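Local coordinates for alpha,alpha-trehalose-phosphate synthase (UDP-forming) (Burkholderia vietnamiensis, PDB 5TVG), which belongs to glycosyltransferase family 20, whose members share the two-domain GT-B fold, and is modelled with uridine-5'-diphosphate and magnesium bound, at residues A198-F203 / V228-Y233; A202-I207 / G219-H224; F284-R289 / A417-A422; D272-S277 / R319-L324. One frame throughout, in Å; residues are numbered along the deposited sequence.

Contacts 1 and 2 share helix 197-209, with F203 in both, and set it against the neighbouring strands 226-232 and 220-223 of the ten-stranded mixed sheet; their centres are 8 Å apart. Contacts 3 and 4 belong to the part of the chain built on the six-stranded parallel sheet. Their centres are 18 Å apart, and F284 of one packs on L324 of the other. Contact 2 is the more fully buried of the first pair, whereas contact 1 has a lysine at its border. Contact 3 is mostly buried, with an exposed arginine at one end. No hydrogen bond crosses between the paired segments. Contact 4, also buried, differs in that its loop hydrogen-bonds to uridine-5'-diphosphate.

Contact 1 of 4, residues A198-F203 / V228-Y233; sequences ADKRAF and VKVAAY
K200 has chi1 of 75°, which sets CG between its own backbone N and carbonyl carbon and sends the aliphatic chain across A231, while F203, with CG anti to N (chi1 -176°), extends its ring toward V230. This is helix-on-sheet packing within the mixed-sheet half of the GT-B fold: helix segment 198-203 runs roughly antiparallel to strand segment 228-232 (153°), with the short axes 7.7 Å apart at their closest. The backbones come nearest at K200 and A231. A231 points its methyl away from the helix, and the lysine chain lies against the strand backbone there, K200 CD being 3.7 Å from A231 CA. Further along, K200 CE faces the methyl of A232. Nearer its root, K200 CB sits 3.7 Å from V230 CG1, while V230 CG2 is left to F203. No polar bond joins the two segments; the ammonium of K200 has a weak, long ion pair with D197. The F203 ring also meets F167 edge-to-face and packs against F194, with V183 and M186 of helix 179-186 on it as well. Across the contact, V230 CG2 approaches this ring obliquely, lying 4.1 Å from both CD2 and CE2 of F203.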
# COMPACT_ATOMS: atom_id res chain seq x y z
N ALA A 198 1.82 -2.46 -37.94
CA ALA A 198 1.32 -3.36 -36.90
C ALA A 198 -0.04 -2.90 -36.38
O ALA A 198 -0.96 -3.72 -36.19
CB ALA A 198 2.34 -3.46 -35.75
N ASP A 199 -0.22 -1.59 -36.20
CA ASP A 199 -1.52 -1.08 -35.73
C ASP A 199 -2.64 -1.37 -36.72
O ASP A 199 -3.75 -1.77 -36.33
CB ASP A 199 -1.45 0.43 -35.51
CG ASP A 199 -0.45 0.83 -34.46
OD1 ASP A 199 -0.54 0.34 -33.32
OD2 ASP A 199 0.45 1.63 -34.81
N LYS A 200 -2.42 -1.10 -38.02
CA LYS A 200 -3.52 -1.30 -38.96
C LYS A 200 -3.81 -2.79 -39.14
O LYS A 200 -4.97 -3.18 -39.33
CB LYS A 200 -3.26 -0.59 -40.28
CG LYS A 200 -2.26 -1.18 -41.19
CD LYS A 200 -2.42 -0.51 -42.55
CE LYS A 200 -1.26 -0.80 -43.49
NZ LYS A 200 -1.46 -2.05 -44.23
N ARG A 201 -2.78 -3.62 -39.05
CA ARG A 201 -2.98 -5.06 -39.10
C ARG A 201 -3.78 -5.58 -37.91
O ARG A 201 -4.62 -6.48 -38.05
CB ARG A 201 -1.62 -5.75 -39.14
CG ARG A 201 -1.67 -7.16 -39.67
CD ARG A 201 -0.26 -7.64 -39.95
NE ARG A 201 -0.27 -8.83 -40.79
CZ ARG A 201 0.82 -9.37 -41.36
NH1 ARG A 201 2.01 -8.82 -41.17
NH2 ARG A 201 0.70 -10.45 -42.11
N ALA A 202 -3.55 -5.03 -36.71
CA ALA A 202 -4.35 -5.46 -35.57
C ALA A 202 -5.83 -5.19 -35.84
O ALA A 202 -6.69 -6.05 -35.58
CB ALA A 202 -3.90 -4.74 -34.29
N PHE A 203 -6.14 -4.02 -36.40
CA PHE A 203 -7.52 -3.70 -36.73
C PHE A 203 -8.07 -4.66 -37.78
O PHE A 203 -9.17 -5.20 -37.62
CB PHE A 203 -7.58 -2.27 -37.25
CG PHE A 203 -8.96 -1.79 -37.54
CD1 PHE A 203 -9.81 -1.43 -36.49
CD2 PHE A 203 -9.41 -1.66 -38.85
CE1 PHE A 203 -11.10 -0.94 -36.76
CE2 PHE A 203 -10.71 -1.18 -39.12
CZ PHE A 203 -11.55 -0.82 -38.07
N VAL A 228 -13.95 0.78 -46.16
CA VAL A 228 -13.06 1.59 -45.35
C VAL A 228 -11.64 1.45 -45.88
O VAL A 228 -11.13 0.33 -46.03
CB VAL A 228 -13.11 1.14 -43.87
CG1 VAL A 228 -12.22 2.03 -42.99
CG2 VAL A 228 -14.55 1.10 -43.36
N LYS A 229 -10.98 2.57 -46.11
CA LYS A 229 -9.55 2.55 -46.36
C LYS A 229 -8.82 2.43 -45.03
O LYS A 229 -9.02 3.25 -44.12
CB LYS A 229 -9.12 3.80 -47.12
CG LYS A 229 -7.64 3.82 -47.47
CD LYS A 229 -7.21 5.15 -48.09
CE LYS A 229 -5.76 5.11 -48.62
NZ LYS A 229 -5.58 4.28 -49.81
N VAL A 230 -8.00 1.39 -44.90
CA VAL A 230 -7.20 1.14 -43.70
C VAL A 230 -5.74 1.35 -44.08
O VAL A 230 -5.22 0.65 -44.95
CB VAL A 230 -7.45 -0.27 -43.14
CG1 VAL A 230 -6.52 -0.60 -41.97
CG2 VAL A 230 -8.92 -0.37 -42.67
N ALA A 231 -5.08 2.29 -43.42
CA ALA A 231 -3.74 2.66 -43.87
C ALA A 231 -2.95 3.18 -42.68
O ALA A 231 -3.52 3.50 -41.64
CB ALA A 231 -3.79 3.70 -45.01
N ALA A 232 -1.63 3.25 -42.85
CA ALA A 232 -0.74 3.79 -41.84
C ALA A 232 -0.16 5.12 -42.30
O ALA A 232 0.29 5.26 -43.44
CB ALA A 232 0.41 2.80 -41.51
N TYR A 233 -0.13 6.09 -41.39
CA TYR A 233 0.44 7.41 -41.63
C TYR A 233 1.29 7.75 -40.41
O TYR A 233 0.83 8.49 -39.52
CB TYR A 233 -0.64 8.49 -41.81
CG TYR A 233 -1.78 8.13 -42.73
CD1 TYR A 233 -2.78 7.27 -42.32
CD2 TYR A 233 -1.91 8.74 -43.99
CE1 TYR A 233 -3.83 6.95 -43.15
CE2 TYR A 233 -2.97 8.46 -44.81
CZ TYR A 233 -3.94 7.58 -44.40
OH TYR A 233 -5.00 7.28 -45.21

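Contact 2 of 4, residues A202-I207 / G219-H224; sequences AFSDYI and GMLHAH
L221 points its side chain at helix 197-209 and meets three of its residues with its two methyls. One methyl goes to the apolar side of the helix: L221 CD2 lies 3.7 Å from I207 CD1 and 4.0 Å from I207 CG2, and it also touches the F203 ring, 4.2 Å from F203 CE2. The isoleucine can present both branches because chi1 of -78° puts CG1 anti to the carbonyl carbon and CG2 anti to the backbone N. On the other branch, L221 CD1 rests 3.7 Å from S204 OG. The methyl gives the hydroxyl only van der Waals contact; the hydrogen bond of S204 OG is to K200 O, one turn back along the same helix. A second, lighter point of contact follows two residues later on the strand, where A223 CB meets I207 CG2 at 4.2 Å. The two-residue spacing is that of a strand showing alternate side chains to one layer; H222, between them, points away.

In the next shell, V230 of strand 226-232 packs on L221, M186 on F203 and C187 on I207. Backbone hydrogen bonds join L221 with V228 and G219 with V230 on one flank, and H222 with T214 on the other. On the far side of the helix, D205 forms a salt bridge with R209 of a second subunit. Helix 202-207 and strand 220-223 run at 32° with axes 10.3 Å apart, an apolar helix-on-sheet layer over the middle strand of the antiparallel meander 213-216, 220-223 and 226-232 that ends the mixed sheet of this GT-B protein.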
# COMPACT_ATOMS: atom_id res chain seq x y z
N ALA A 202 -3.55 -5.03 -36.71
CA ALA A 202 -4.35 -5.46 -35.57
C ALA A 202 -5.83 -5.19 -35.84
O ALA A 202 -6.69 -6.05 -35.58
CB ALA A 202 -3.90 -4.74 -34.29
N PHE A 203 -6.14 -4.02 -36.40
CA PHE A 203 -7.52 -3.70 -36.73
C PHE A 203 -8.07 -4.66 -37.78
O PHE A 203 -9.17 -5.20 -37.62
CB PHE A 203 -7.58 -2.27 -37.25
CG PHE A 203 -8.96 -1.79 -37.54
CD1 PHE A 203 -9.81 -1.43 -36.49
CD2 PHE A 203 -9.41 -1.66 -38.85
CE1 PHE A 203 -11.10 -0.94 -36.76
CE2 PHE A 203 -10.71 -1.18 -39.12
CZ PHE A 203 -11.55 -0.82 -38.07
N SER A 204 -7.30 -4.91 -38.85
CA SER A 204 -7.75 -5.84 -39.88
C SER A 204 -7.89 -7.24 -39.32
O SER A 204 -8.84 -7.96 -39.67
CB SER A 204 -6.77 -5.85 -41.06
OG SER A 204 -6.63 -4.55 -41.58
N ASP A 205 -6.94 -7.64 -38.45
CA ASP A 205 -7.00 -8.97 -37.84
C ASP A 205 -8.31 -9.16 -37.09
O ASP A 205 -8.97 -10.20 -37.22
CB ASP A 205 -5.81 -9.19 -36.87
CG ASP A 205 -4.51 -9.59 -37.60
OD1 ASP A 205 -4.56 -9.94 -38.80
OD2 ASP A 205 -3.43 -9.57 -36.97
N TYR A 206 -8.74 -8.15 -36.34
CA TYR A 206 -10.01 -8.25 -35.64
C TYR A 206 -11.15 -8.50 -36.61
O TYR A 206 -11.98 -9.41 -36.41
CB TYR A 206 -10.26 -6.97 -34.81
CG TYR A 206 -11.52 -7.02 -33.97
CD1 TYR A 206 -12.77 -6.73 -34.53
CD2 TYR A 206 -11.46 -7.35 -32.62
CE1 TYR A 206 -13.92 -6.78 -33.75
CE2 TYR A 206 -12.59 -7.40 -31.84
CZ TYR A 206 -13.83 -7.12 -32.40
OH TYR A 206 -14.96 -7.19 -31.60
N ILE A 207 -11.23 -7.71 -37.67
CA ILE A 207 -12.34 -7.82 -38.61
C ILE A 207 -12.28 -9.14 -39.37
O ILE A 207 -13.29 -9.83 -39.54
CB ILE A 207 -12.34 -6.59 -39.54
CG1 ILE A 207 -12.96 -5.43 -38.73
CG2 ILE A 207 -13.05 -6.90 -40.85
CD1 ILE A 207 -12.86 -4.08 -39.36
N GLY A 219 -6.11 -2.83 -49.74
CA GLY A 219 -6.17 -2.00 -48.55
C GLY A 219 -7.55 -1.54 -48.12
O GLY A 219 -7.65 -0.81 -47.10
N MET A 220 -8.61 -1.92 -48.84
CA MET A 220 -9.97 -1.55 -48.47
C MET A 220 -10.60 -2.69 -47.70
O MET A 220 -10.55 -3.84 -48.14
CB MET A 220 -10.80 -1.24 -49.72
CG MET A 220 -10.12 -0.23 -50.58
SD MET A 220 -10.02 1.41 -49.87
CE MET A 220 -11.74 1.95 -49.98
N LEU A 221 -11.25 -2.37 -46.58
CA LEU A 221 -11.95 -3.36 -45.79
C LEU A 221 -13.45 -3.19 -46.04
O LEU A 221 -13.95 -2.07 -46.08
CB LEU A 221 -11.63 -3.23 -44.31
CG LEU A 221 -10.53 -4.14 -43.70
CD1 LEU A 221 -9.12 -3.80 -44.19
CD2 LEU A 221 -10.57 -4.05 -42.22
N HIS A 222 -14.14 -4.30 -46.26
CA HIS A 222 -15.58 -4.35 -46.47
C HIS A 222 -16.18 -4.95 -45.20
O HIS A 222 -16.00 -6.14 -44.93
CB HIS A 222 -15.92 -5.18 -47.70
CG HIS A 222 -15.52 -4.54 -48.99
ND1 HIS A 222 -16.42 -4.24 -50.00
CD2 HIS A 222 -14.31 -4.11 -49.44
CE1 HIS A 222 -15.79 -3.66 -51.00
NE2 HIS A 222 -14.51 -3.56 -50.68
N ALA A 223 -16.87 -4.12 -44.42
CA ALA A 223 -17.40 -4.56 -43.14
C ALA A 223 -18.56 -3.65 -42.77
O ALA A 223 -18.59 -2.48 -43.16
CB ALA A 223 -16.33 -4.53 -42.02
N HIS A 224 -19.53 -4.21 -42.05
CA HIS A 224 -20.68 -3.45 -41.55
C HIS A 224 -21.33 -2.62 -42.66
O HIS A 224 -21.70 -1.45 -42.47
CB HIS A 224 -20.27 -2.55 -40.38
CG HIS A 224 -19.84 -3.31 -39.17
ND1 HIS A 224 -20.72 -4.06 -38.41
CD2 HIS A 224 -18.63 -3.43 -38.57
CE1 HIS A 224 -20.06 -4.62 -37.41
NE2 HIS A 224 -18.80 -4.24 -37.47

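Contact 3 of 4, residues F284-R289 / A417-A422; sequences FQSFER and AQMADA
S286 and A420 mark the crossing of helices 280-293 and 416-428, their CA atoms only 5.2 Å apart. The short axes pass within 8.0 Å at -63°, an approach compatible with the small side chains at the crossing. The closest group of contacts is of methyls and methylenes against oxygen. A420 CB presses on the backbone carbonyl of S286, 3.5 Å from its O, and M419 CE lies 3.5 Å from S286 OG. The methionine bends at chi2 and chi3, turning its terminal methyl back to the serine. These are not hydrogen bonds: the S286 hydroxyl is bound to E282 O within its own helix.

The second kind is carbon on carbon. M419 CB meets S286 CB at 3.7 Å, and the aliphatic part of R289 lies over the other helix, with R289 CG 4.0 Å from A420 CB and R289 CD 3.6 Å from A417 CA. R289 leaves the backbone extended, then turns at chi3 (-66°), which brings R289 NE beside A417 N, approached obliquely and without a hydrogen bond. Beneath the pair, M419 reaches strand 409-411 and F287 reaches strand 343-346, both of the parallel sheet. No hydrogen bond or salt bridge joins the two segments, so what holds them here is van der Waals fit.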
# COMPACT_ATOMS: atom_id res chain seq x y z
N PHE A 284 14.44 4.00 -14.50
CA PHE A 284 15.26 4.38 -13.35
C PHE A 284 16.06 3.19 -12.83
O PHE A 284 17.25 3.30 -12.54
CB PHE A 284 14.37 4.93 -12.21
CG PHE A 284 13.89 6.34 -12.41
CD1 PHE A 284 13.77 6.89 -13.69
CD2 PHE A 284 13.53 7.12 -11.31
CE1 PHE A 284 13.32 8.19 -13.87
CE2 PHE A 284 13.07 8.42 -11.48
CZ PHE A 284 12.96 8.96 -12.76
N GLN A 285 15.40 2.05 -12.64
CA GLN A 285 16.10 0.89 -12.08
C GLN A 285 17.23 0.41 -12.99
O GLN A 285 18.23 -0.10 -12.49
CB GLN A 285 15.11 -0.23 -11.78
CG GLN A 285 14.14 0.16 -10.68
CD GLN A 285 13.03 -0.84 -10.49
OE1 GLN A 285 12.73 -1.62 -11.38
NE2 GLN A 285 12.40 -0.81 -9.31
N SER A 286 17.10 0.59 -14.32
CA SER A 286 18.16 0.16 -15.23
C SER A 286 19.37 1.08 -15.17
O SER A 286 20.52 0.62 -15.32
CB SER A 286 17.64 0.07 -16.66
OG SER A 286 16.63 -0.92 -16.75
N PHE A 287 19.13 2.37 -14.99
CA PHE A 287 20.24 3.29 -14.75
C PHE A 287 20.93 2.94 -13.43
O PHE A 287 22.15 2.99 -13.32
CB PHE A 287 19.72 4.72 -14.73
CG PHE A 287 20.79 5.76 -14.51
CD1 PHE A 287 21.75 6.01 -15.48
CD2 PHE A 287 20.85 6.47 -13.31
CE1 PHE A 287 22.73 6.98 -15.28
CE2 PHE A 287 21.83 7.43 -13.10
CZ PHE A 287 22.77 7.68 -14.08
N GLU A 288 20.14 2.60 -12.40
CA GLU A 288 20.73 2.11 -11.16
C GLU A 288 21.58 0.86 -11.44
O GLU A 288 22.73 0.76 -10.99
CB GLU A 288 19.61 1.82 -10.16
CG GLU A 288 20.12 1.18 -8.87
CD GLU A 288 19.02 0.59 -8.03
OE1 GLU A 288 17.91 0.36 -8.55
OE2 GLU A 288 19.29 0.30 -6.85
N ARG A 289 21.03 -0.09 -12.20
CA ARG A 289 21.79 -1.29 -12.52
C ARG A 289 23.08 -0.95 -13.26
O ARG A 289 24.13 -1.51 -12.96
CB ARG A 289 20.95 -2.23 -13.37
CG ARG A 289 21.65 -3.54 -13.71
CD ARG A 289 20.75 -4.41 -14.52
NE ARG A 289 19.60 -4.84 -13.74
CZ ARG A 289 19.48 -6.02 -13.15
NH1 ARG A 289 20.47 -6.92 -13.27
NH2 ARG A 289 18.37 -6.30 -12.48
N ALA A 417 19.03 -5.53 -17.56
CA ALA A 417 20.45 -5.73 -17.87
C ALA A 417 20.75 -5.26 -19.28
O ALA A 417 21.75 -4.57 -19.51
CB ALA A 417 20.87 -7.20 -17.68
N GLN A 418 19.87 -5.57 -20.24
CA GLN A 418 20.12 -5.07 -21.59
C GLN A 418 20.09 -3.54 -21.62
O GLN A 418 20.91 -2.90 -22.32
CB GLN A 418 19.10 -5.63 -22.59
CG GLN A 418 19.43 -5.25 -24.06
CD GLN A 418 18.27 -5.44 -25.06
OE1 GLN A 418 17.10 -5.49 -24.67
NE2 GLN A 418 18.60 -5.58 -26.35
N MET A 419 19.15 -2.92 -20.90
CA MET A 419 19.07 -1.46 -20.90
C MET A 419 20.31 -0.83 -20.28
O MET A 419 20.84 0.16 -20.80
CB MET A 419 17.81 -0.99 -20.15
CG MET A 419 16.51 -1.42 -20.82
SD MET A 419 15.35 -0.06 -21.10
CE MET A 419 14.71 0.30 -19.44
N ALA A 420 20.79 -1.40 -19.17
CA ALA A 420 22.00 -0.92 -18.52
C ALA A 420 23.20 -1.07 -19.45
O ALA A 420 24.02 -0.15 -19.56
CB ALA A 420 22.25 -1.70 -17.21
N ASP A 421 23.32 -2.23 -20.11
CA ASP A 421 24.39 -2.42 -21.09
C ASP A 421 24.29 -1.40 -22.23
O ASP A 421 25.30 -0.81 -22.66
CB ASP A 421 24.34 -3.84 -21.64
CG ASP A 421 24.75 -4.89 -20.62
OD1 ASP A 421 25.37 -4.53 -19.60
OD2 ASP A 421 24.43 -6.08 -20.84
N ALA A 422 23.06 -1.13 -22.71
CA ALA A 422 22.86 -0.17 -23.80
C ALA A 422 23.27 1.23 -23.37
O ALA A 422 23.89 1.96 -24.14
CB ALA A 422 21.41 -0.19 -24.28

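Contact 4 of 4, residues D272-S277 / R319-L324; sequences DRLDYS and RIRETL. With UDP (uridine-5'-diphosphate), chain I.
L274 fills the tight part of this contact, its side chain pointing from the loop after strand 266-271 into helix 315-335. L274 CD2 meets L324 CD2 at 3.9 Å, the two side chains crossing obliquely; L274 CD1 lies 3.9 Å from R321 CG, with the arginine chain at about a right angle to the leucine. Beside them, I320 CG1 touches Y276 CB at 4.1 Å. L274 is the centre of an inverse gamma turn, closed by a weak D275 N to R273 O bond, consistent with the leucine being turned toward the helix. L280 and Y345 also pack on L324, and Y345 on L274.

R321 is the border residue, its methylenes on L274 and its NE paired with E325. Beyond it the helix is looser toward solvent: T323 is exposed and R319 is modelled only to CB. The loop's other side is polar instead. R273 grips the terminal phosphate of uridine-5'-diphosphate in a two-pronged way: R273 NE to O3B at 2.7 Å (169°) and R273 NH2 to O2B at 2.9 Å (164°), with PB in the guanidinium plane. R273 NH1 forms a salt bridge with D275 OD2 at 3.0 Å; with T310 OG1 also on NH1, all three nitrogens have partners, which together should limit rotation of the group. D275 OD1 accepts from S277 N at 2.8 Å, making an Asx turn, and from NE1 of W95 on helix 79-98. The loop thus backs onto a helix of its own domain with L274 and faces the ligand with R273, fitting the nucleotide site in the interdomain cleft of GT-B glycosyltransferases.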
# COMPACT_ATOMS: atom_id res chain seq x y z
N ASP A 272 9.33 12.90 -20.59
CA ASP A 272 8.14 12.05 -20.69
C ASP A 272 7.03 12.64 -19.83
O ASP A 272 7.29 13.05 -18.70
CB ASP A 272 8.39 10.61 -20.17
CG ASP A 272 9.57 9.91 -20.83
OD1 ASP A 272 10.72 10.33 -20.63
OD2 ASP A 272 9.34 8.90 -21.54
N ARG A 273 5.78 12.60 -20.31
CA ARG A 273 4.66 12.70 -19.36
C ARG A 273 4.77 11.56 -18.34
O ARG A 273 5.32 10.49 -18.62
CB ARG A 273 3.29 12.63 -20.05
CG ARG A 273 2.87 13.82 -20.94
CD ARG A 273 1.49 13.54 -21.65
NE ARG A 273 1.56 12.30 -22.44
CZ ARG A 273 0.98 11.14 -22.10
NH1 ARG A 273 0.24 11.05 -21.00
NH2 ARG A 273 1.17 10.06 -22.87
N LEU A 274 4.31 11.81 -17.13
CA LEU A 274 4.40 10.80 -16.08
C LEU A 274 3.27 9.78 -16.25
O LEU A 274 2.32 9.69 -15.47
CB LEU A 274 4.41 11.48 -14.72
CG LEU A 274 5.40 10.85 -13.70
CD1 LEU A 274 5.44 11.68 -12.43
CD2 LEU A 274 5.03 9.40 -13.38
N ASP A 275 3.38 9.00 -17.32
CA ASP A 275 2.40 7.99 -17.71
C ASP A 275 2.97 6.61 -17.45
O ASP A 275 4.18 6.40 -17.58
CB ASP A 275 2.03 8.15 -19.22
CG ASP A 275 0.71 7.49 -19.59
OD1 ASP A 275 0.61 6.25 -19.45
OD2 ASP A 275 -0.24 8.22 -20.02
N TYR A 276 2.11 5.65 -17.09
CA TYR A 276 2.66 4.29 -16.95
C TYR A 276 3.07 3.67 -18.30
O TYR A 276 3.75 2.63 -18.32
CB TYR A 276 1.68 3.38 -16.22
CG TYR A 276 0.25 3.46 -16.74
CD1 TYR A 276 -0.14 2.80 -17.91
CD2 TYR A 276 -0.73 4.14 -16.02
CE1 TYR A 276 -1.44 2.84 -18.36
CE2 TYR A 276 -2.04 4.19 -16.46
CZ TYR A 276 -2.40 3.55 -17.63
OH TYR A 276 -3.70 3.58 -18.07
N SER A 277 2.65 4.27 -19.41
CA SER A 277 3.11 3.75 -20.70
C SER A 277 4.59 4.03 -20.93
O SER A 277 5.20 3.39 -21.79
CB SER A 277 2.28 4.38 -21.82
OG SER A 277 2.59 5.76 -21.89
N ARG A 319 -0.82 6.20 -8.55
CA ARG A 319 0.00 5.09 -8.08
C ARG A 319 1.35 5.02 -8.80
O ARG A 319 2.39 4.87 -8.15
CB ARG A 319 -0.76 3.77 -8.22
N ILE A 320 1.38 5.16 -10.13
CA ILE A 320 2.67 5.05 -10.83
C ILE A 320 3.59 6.19 -10.40
O ILE A 320 4.80 6.00 -10.21
CB ILE A 320 2.50 5.01 -12.37
CG1 ILE A 320 3.86 4.81 -13.06
CG2 ILE A 320 1.99 6.32 -12.94
CD1 ILE A 320 4.65 3.53 -12.64
N ARG A 321 3.01 7.38 -10.16
CA ARG A 321 3.81 8.50 -9.68
C ARG A 321 4.41 8.21 -8.31
O ARG A 321 5.59 8.49 -8.06
CB ARG A 321 2.94 9.76 -9.61
CG ARG A 321 3.64 10.96 -9.02
CD ARG A 321 2.80 12.21 -9.22
NE ARG A 321 3.50 13.36 -8.68
CZ ARG A 321 3.03 14.60 -8.67
NH1 ARG A 321 1.84 14.90 -9.19
NH2 ARG A 321 3.77 15.56 -8.13
N GLU A 322 3.60 7.67 -7.39
CA GLU A 322 4.11 7.33 -6.06
C GLU A 322 5.23 6.31 -6.15
O GLU A 322 6.26 6.45 -5.49
CB GLU A 322 3.00 6.80 -5.17
CG GLU A 322 1.89 7.78 -4.88
CD GLU A 322 0.72 7.15 -4.12
OE1 GLU A 322 0.88 6.04 -3.57
OE2 GLU A 322 -0.37 7.78 -4.10
N THR A 323 5.06 5.28 -6.98
CA THR A 323 6.11 4.27 -7.13
C THR A 323 7.39 4.89 -7.66
O THR A 323 8.48 4.58 -7.17
CB THR A 323 5.63 3.16 -8.06
OG1 THR A 323 4.44 2.58 -7.53
CG2 THR A 323 6.69 2.07 -8.17
N LEU A 324 7.29 5.80 -8.64
CA LEU A 324 8.47 6.43 -9.22
C LEU A 324 9.17 7.33 -8.21
O LEU A 324 10.41 7.38 -8.17
CB LEU A 324 8.09 7.23 -10.48
CG LEU A 324 9.23 7.81 -11.32
CD1 LEU A 324 10.14 6.70 -11.98
CD2 LEU A 324 8.71 8.81 -12.39
N1 UDP I . 6.63 17.93 -24.55
C2 UDP I . 6.87 19.26 -24.25
N3 UDP I . 7.13 19.52 -22.93
C4 UDP I . 7.17 18.61 -21.89
C5 UDP I . 6.90 17.25 -22.28
C6 UDP I . 6.63 16.96 -23.57
O2 UDP I . 6.88 20.14 -25.10
O4 UDP I . 7.41 19.02 -20.74
C1' UDP I . 6.33 17.60 -25.96
C2' UDP I . 7.43 16.86 -26.74
O2' UDP I . 8.26 17.83 -27.34
C3' UDP I . 6.61 16.15 -27.81
C4' UDP I . 5.33 15.80 -27.07
O4' UDP I . 5.19 16.77 -26.01
O3' UDP I . 6.36 16.92 -28.99
C5' UDP I . 5.40 14.44 -26.43
O5' UDP I . 4.79 13.59 -27.40
PA UDP I . 5.22 12.09 -27.54
O1A UDP I . 4.71 11.65 -28.87
O2A UDP I . 6.70 11.90 -27.27
O3A UDP I . 4.42 11.34 -26.38
PB UDP I . 3.00 11.72 -25.79
O1B UDP I . 2.21 12.22 -27.00
O2B UDP I . 2.37 10.38 -25.46
O3B UDP I . 3.11 12.67 -24.64